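Local coordinates for crispr-associated endoribonuclease CAS2 (Thermococcus onnurineus, PDB 5G4D), which probably acts as a magnesium-dependent single-strand-specific endoribonuclease and, as a dimer that is expected to join Cas1, belongs to the adaptation machinery of CRISPR immunity, at residues Val17-Val20 against Lys21-Leu24; Thr41-Glu44 against Phe45-Lys49. All blocks are in the same frame, centred on the assembly; numbering follows the deposited sequence.

Contact 1 of 2, residues Val17-Val20 against Lys21-Leu24. Unlike the reference sequence in segment 17-20: Arg19 (reference Lys).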
loop_
_atom_site.group_PDB
_atom_site.type_symbol
_atom_site.label_atom_id
_atom_site.label_comp_id
_atom_site.label_asym_id
_atom_site.label_seq_id
_atom_site.Cartn_x
_atom_site.Cartn_y
_atom_site.Cartn_z
ATOM N N VAL A 17 -16.372 2.845 2.355
ATOM C CA VAL A 17 -15.007 2.509 2.749
ATOM C C VAL A 17 -14.996 1.711 4.045
ATOM O O VAL A 17 -14.230 0.746 4.188
ATOM C CB VAL A 17 -14.135 3.779 2.848
ATOM C CG1 VAL A 17 -14.632 4.732 3.942
ATOM C CG2 VAL A 17 -12.663 3.387 3.078
ATOM N N ASN A 18 -15.864 2.057 4.992
ATOM C CA ASN A 18 -15.787 1.405 6.289
ATOM C C ASN A 18 -16.333 -0.023 6.258
ATOM O O ASN A 18 -15.911 -0.841 7.079
ATOM C CB ASN A 18 -16.471 2.291 7.343
ATOM C CG ASN A 18 -15.627 3.537 7.689
ATOM O OD1 ASN A 18 -14.470 3.418 8.107
ATOM N ND2 ASN A 18 -16.192 4.728 7.484
ATOM N N ARG A 19 -17.197 -0.366 5.296
ATOM C CA ARG A 19 -17.558 -1.771 5.115
ATOM C C ARG A 19 -16.419 -2.571 4.486
ATOM O O ARG A 19 -16.250 -3.757 4.798
ATOM C CB ARG A 19 -18.817 -1.894 4.258
ATOM C CG ARG A 19 -20.085 -1.347 4.920
ATOM C CD ARG A 19 -21.272 -2.267 4.672
ATOM N NE ARG A 19 -21.052 -3.597 5.239
ATOM C CZ ARG A 19 -21.382 -3.952 6.479
ATOM N NH1 ARG A 19 -21.958 -3.071 7.292
ATOM N NH2 ARG A 19 -21.140 -5.188 6.907
ATOM N N VAL A 20 -15.632 -1.951 3.606
ATOM C CA VAL A 20 -14.449 -2.629 3.067
ATOM C C VAL A 20 -13.433 -2.887 4.174
ATOM O O VAL A 20 -12.864 -3.984 4.276
ATOM C CB VAL A 20 -13.841 -1.809 1.915
ATOM C CG1 VAL A 20 -12.430 -2.315 1.568
ATOM C CG2 VAL A 20 -14.738 -1.879 0.694
ATOM N N LYS A 21 -13.178 -1.871 5.014
ATOM C CA LYS A 21 -12.276 -2.036 6.150
ATOM C C LYS A 21 -12.717 -3.190 7.049
ATOM O O LYS A 21 -11.909 -4.046 7.430
ATOM C CB LYS A 21 -12.208 -0.729 6.946
ATOM C CG LYS A 21 -11.379 -0.817 8.228
ATOM C CD LYS A 21 -11.357 0.529 8.963
ATOM C CE LYS A 21 -12.747 0.925 9.449
ATOM N NZ LYS A 21 -12.727 2.138 10.336
ATOM N N LYS A 22 -14.006 -3.230 7.403
ATOM C CA LYS A 22 -14.479 -4.265 8.319
ATOM C C LYS A 22 -14.345 -5.654 7.709
ATOM O O LYS A 22 -13.990 -6.612 8.406
ATOM C CB LYS A 22 -15.935 -3.991 8.730
ATOM C CG LYS A 22 -16.417 -4.843 9.900
ATOM C CD LYS A 22 -17.723 -4.293 10.497
ATOM C CE LYS A 22 -18.882 -4.388 9.510
ATOM N NZ LYS A 22 -19.191 -5.794 9.108
ATOM N N PHE A 23 -14.602 -5.780 6.403
ATOM C CA PHE A 23 -14.447 -7.069 5.730
ATOM C C PHE A 23 -12.990 -7.517 5.729
ATOM O O PHE A 23 -12.685 -8.681 6.016
ATOM C CB PHE A 23 -14.986 -6.989 4.298
ATOM C CG PHE A 23 -14.694 -8.215 3.458
ATOM C CD1 PHE A 23 -15.432 -9.377 3.620
ATOM C CD2 PHE A 23 -13.695 -8.193 2.495
ATOM C CE1 PHE A 23 -15.170 -10.504 2.845
ATOM C CE2 PHE A 23 -13.413 -9.314 1.720
ATOM C CZ PHE A 23 -14.161 -10.474 1.891
ATOM N N LEU A 24 -12.070 -6.612 5.385
ATOM C CA LEU A 24 -10.676 -7.031 5.286
ATOM C C LEU A 24 -10.084 -7.353 6.654
ATOM O O LEU A 24 -9.177 -8.191 6.752
ATOM C CB LEU A 24 -9.854 -5.962 4.561
ATOM C CG LEU A 24 -10.107 -5.891 3.045
ATOM C CD1 LEU A 24 -9.305 -4.746 2.443
ATOM C CD2 LEU A 24 -9.778 -7.195 2.318
#

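Contact 2 of 2, residues Thr41-Glu44 against Phe45-Lys49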
loop_
_atom_site.group_PDB
_atom_site.type_symbol
_atom_site.label_atom_id
_atom_site.label_comp_id
_atom_site.label_asym_id
_atom_site.label_seq_id
_atom_site.Cartn_x
_atom_site.Cartn_y
_atom_site.Cartn_z
ATOM N N THR A 41 -4.380 -18.595 1.053
ATOM C CA THR A 41 -4.495 -19.615 0.032
ATOM C C THR A 41 -5.094 -19.006 -1.233
ATOM O O THR A 41 -5.649 -17.904 -1.217
ATOM C CB THR A 41 -5.382 -20.764 0.513
ATOM O OG1 THR A 41 -6.719 -20.276 0.664
ATOM C CG2 THR A 41 -4.891 -21.266 1.860
ATOM N N LEU A 42 -4.961 -19.736 -2.341
ATOM C CA LEU A 42 -5.578 -19.302 -3.591
ATOM C C LEU A 42 -7.088 -19.187 -3.449
ATOM O O LEU A 42 -7.697 -18.247 -3.972
ATOM C CB LEU A 42 -5.226 -20.277 -4.714
ATOM C CG LEU A 42 -4.268 -19.762 -5.784
ATOM C CD1 LEU A 42 -3.033 -19.197 -5.143
ATOM C CD2 LEU A 42 -3.916 -20.877 -6.757
ATOM N N ALA A 43 -7.712 -20.155 -2.767
ATOM C CA ALA A 43 -9.157 -20.101 -2.561
ATOM C C ALA A 43 -9.548 -18.923 -1.681
ATOM O O ALA A 43 -10.581 -18.278 -1.916
ATOM C CB ALA A 43 -9.650 -21.411 -1.946
ATOM N N GLU A 44 -8.744 -18.635 -0.652
ATOM C CA GLU A 44 -9.041 -17.502 0.214
ATOM C C GLU A 44 -8.854 -16.190 -0.535
ATOM O O GLU A 44 -9.647 -15.258 -0.361
ATOM C CB GLU A 44 -8.175 -17.562 1.479
ATOM C CG GLU A 44 -8.185 -16.310 2.360
ATOM C CD GLU A 44 -9.392 -16.221 3.279
ATOM O OE1 GLU A 44 -10.347 -17.006 3.095
ATOM O OE2 GLU A 44 -9.384 -15.361 4.193
ATOM N N PHE A 45 -7.837 -16.104 -1.403
ATOM C CA PHE A 45 -7.714 -14.915 -2.241
ATOM C C PHE A 45 -8.952 -14.723 -3.113
ATOM O O PHE A 45 -9.443 -13.598 -3.263
ATOM C CB PHE A 45 -6.464 -14.969 -3.123
ATOM C CG PHE A 45 -6.498 -13.955 -4.227
ATOM C CD1 PHE A 45 -6.312 -12.612 -3.944
ATOM C CD2 PHE A 45 -6.791 -14.329 -5.524
ATOM C CE1 PHE A 45 -6.382 -11.662 -4.950
ATOM C CE2 PHE A 45 -6.865 -13.389 -6.531
ATOM C CZ PHE A 45 -6.665 -12.052 -6.243
ATOM N N GLU A 46 -9.481 -15.811 -3.688
ATOM C CA GLU A 46 -10.679 -15.686 -4.515
ATOM C C GLU A 46 -11.860 -15.184 -3.699
ATOM O O GLU A 46 -12.683 -14.410 -4.201
ATOM C CB GLU A 46 -11.028 -17.026 -5.172
ATOM C CG GLU A 46 -10.044 -17.468 -6.232
ATOM C CD GLU A 46 -9.923 -16.476 -7.376
ATOM O OE1 GLU A 46 -10.938 -15.854 -7.750
ATOM O OE2 GLU A 46 -8.803 -16.317 -7.905
ATOM N N ARG A 47 -11.964 -15.624 -2.444
ATOM C CA ARG A 47 -13.067 -15.195 -1.593
ATOM C C ARG A 47 -12.895 -13.746 -1.164
ATOM O O ARG A 47 -13.881 -13.004 -1.050
ATOM C CB ARG A 47 -13.172 -16.109 -0.372
ATOM C CG ARG A 47 -13.839 -17.447 -0.679
ATOM C CD ARG A 47 -14.215 -18.209 0.584
ATOM N NE ARG A 47 -13.085 -18.426 1.490
ATOM C CZ ARG A 47 -12.137 -19.335 1.287
ATOM N NH1 ARG A 47 -12.172 -20.083 0.197
ATOM N NH2 ARG A 47 -11.144 -19.490 2.155
ATOM N N ILE A 48 -11.652 -13.326 -0.915
ATOM C CA ILE A 48 -11.398 -11.922 -0.602
ATOM C C ILE A 48 -11.767 -11.044 -1.790
ATOM O O ILE A 48 -12.436 -10.015 -1.642
ATOM C CB ILE A 48 -9.930 -11.717 -0.200
ATOM C CG1 ILE A 48 -9.656 -12.350 1.166
ATOM C CG2 ILE A 48 -9.590 -10.200 -0.182
ATOM C CD1 ILE A 48 -8.168 -12.362 1.552
ATOM N N LYS A 49 -11.303 -11.426 -2.980
ATOM C CA LYS A 49 -11.638 -10.672 -4.185
ATOM C C LYS A 49 -13.148 -10.596 -4.385
ATOM O O LYS A 49 -13.693 -9.525 -4.675
ATOM C CB LYS A 49 -10.956 -11.303 -5.400
ATOM C CG LYS A 49 -11.400 -10.720 -6.729
ATOM C CD LYS A 49 -10.673 -11.378 -7.884
ATOM C CE LYS A 49 -11.314 -11.004 -9.214
ATOM N NZ LYS A 49 -10.607 -11.661 -10.353
#

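Contact 1 of 2, residues Val17-Val20 against Lys21-Leu24
Val17-Val20 and Lys21-Leu24 are successive turns of helix 17-25, the first helix of the ferredoxin-like Cas2 fold, and meet through i to i+3 and i to i+4 contacts. The backbone evidence is four consecutive alpha-helical bonds, beginning with Lys21 N to Val17 O at 2.9 Å and ending with Leu24 N to Val20 O at 3.0 Å.

On the outer side, Asn18 and Lys21 run alongside each other. Lys21 leaves its backbone fully extended and then folds at chi3 (64°), a bend that turns the ammonium back to Asn18: NZ donates to OD1 over 3.1 Å, from a position tilted 30° off the amide carbonyl plane. Arg19 and Lys22 also lie alongside each other, but their ends match poorly. Arg19 NH2 and Lys22 NZ, both donors, are 3.0 Å apart, and the ammonium approaches the guanidinium obliquely. Arg26 brings another positive group close to Lys22.

The inner side is apolar. Val20 CG1 touches Leu24 CD1 at 4.1 Å, the two side chains pointing the same way. Both pack on Tyr10 of strand 4-11 and on helix 42-55, where Val20 meets Leu52 and Leu24 meets Ile48. Val17, also against Tyr10, lies about 8 Å, side chain to side chain, from Asp11, the predicted magnesium ligand.

Chemically, the helix is amphipathic: aliphatic groups seal it to the core, whereas its outer side concentrates positive charge. The Arg19-Lys22 approach, between exposed and probably charged groups, is unfavourable by itself; it is open to solvent screening and may owe something to crystal packing.

Contact 2 of 2, residues Thr41-Glu44 against Phe45-Lys49
Thr41 and Phe45 are joined by the first backbone bond of helix 42-55, Phe45 N to Thr41 O at 2.8 Å, and Thr41 is the N-cap of that helix. The cap is defined by its side chain: OG1 accepts from Glu44 N at 2.9 Å with an N-H...O angle of 154°, satisfying an amide of the first turn. Asp3 OD2 takes the neighbouring Leu42 N. Leu42 O then receives Glu46 N at 3.0 Å, and this carbonyl also lies at the edge of the Phe45 ring. The buried ring packs on Met4, Val40 and Ile65 of the sheet and also on Glu75 of the second subunit.

At Ala43 the helix meets Arg47 twice: the carbonyl accepts Arg47 N, and the methyl CB touches NH1 at 3.6 Å. Glu44 carries most of the contact. Its CG, anti to the backbone N, comes within 4.0 Å of Ile48 CD1, and the bend at chi2 (81°) then sets the direction of the carboxylate, whose oxygens meet different partners. OE2 is hydrogen-bonded to His27, and OE1 forms a salt bridge with Arg47. The carboxylate and guanidinium planes are 58° apart, far from a coplanar two-pronged pairing. Glu44 CA lies against one guanidinium face, offset toward its rim, and a single weak hydrogen bond runs from Arg47 NH2 to Glu44 OE1 at 2.8 Å.

Overall arrangement
Contact 1 precedes contact 2 along the chain, and their centres are about 16 Å apart. Each lies within a single helix, 17-25 or 42-55, and strands 29-32 and 35-40 intervene between the two. Both helices pack on the four-stranded antiparallel sheet, the layout of a ferredoxin-like domain. They meet directly: Phe23 CE2 lies 3.6 Å from Ile48 O, and Leu24 CD2 lies 3.9 Å from Ile48 CG2. Contact 1 sits nearer the predicted metal ligand Asp11, whereas contact 2 reaches the dimer partner, with Lys49 forming a salt bridge to Glu75 of the second subunit. The helical layer thus spans from near the putative active site to the subunit interface.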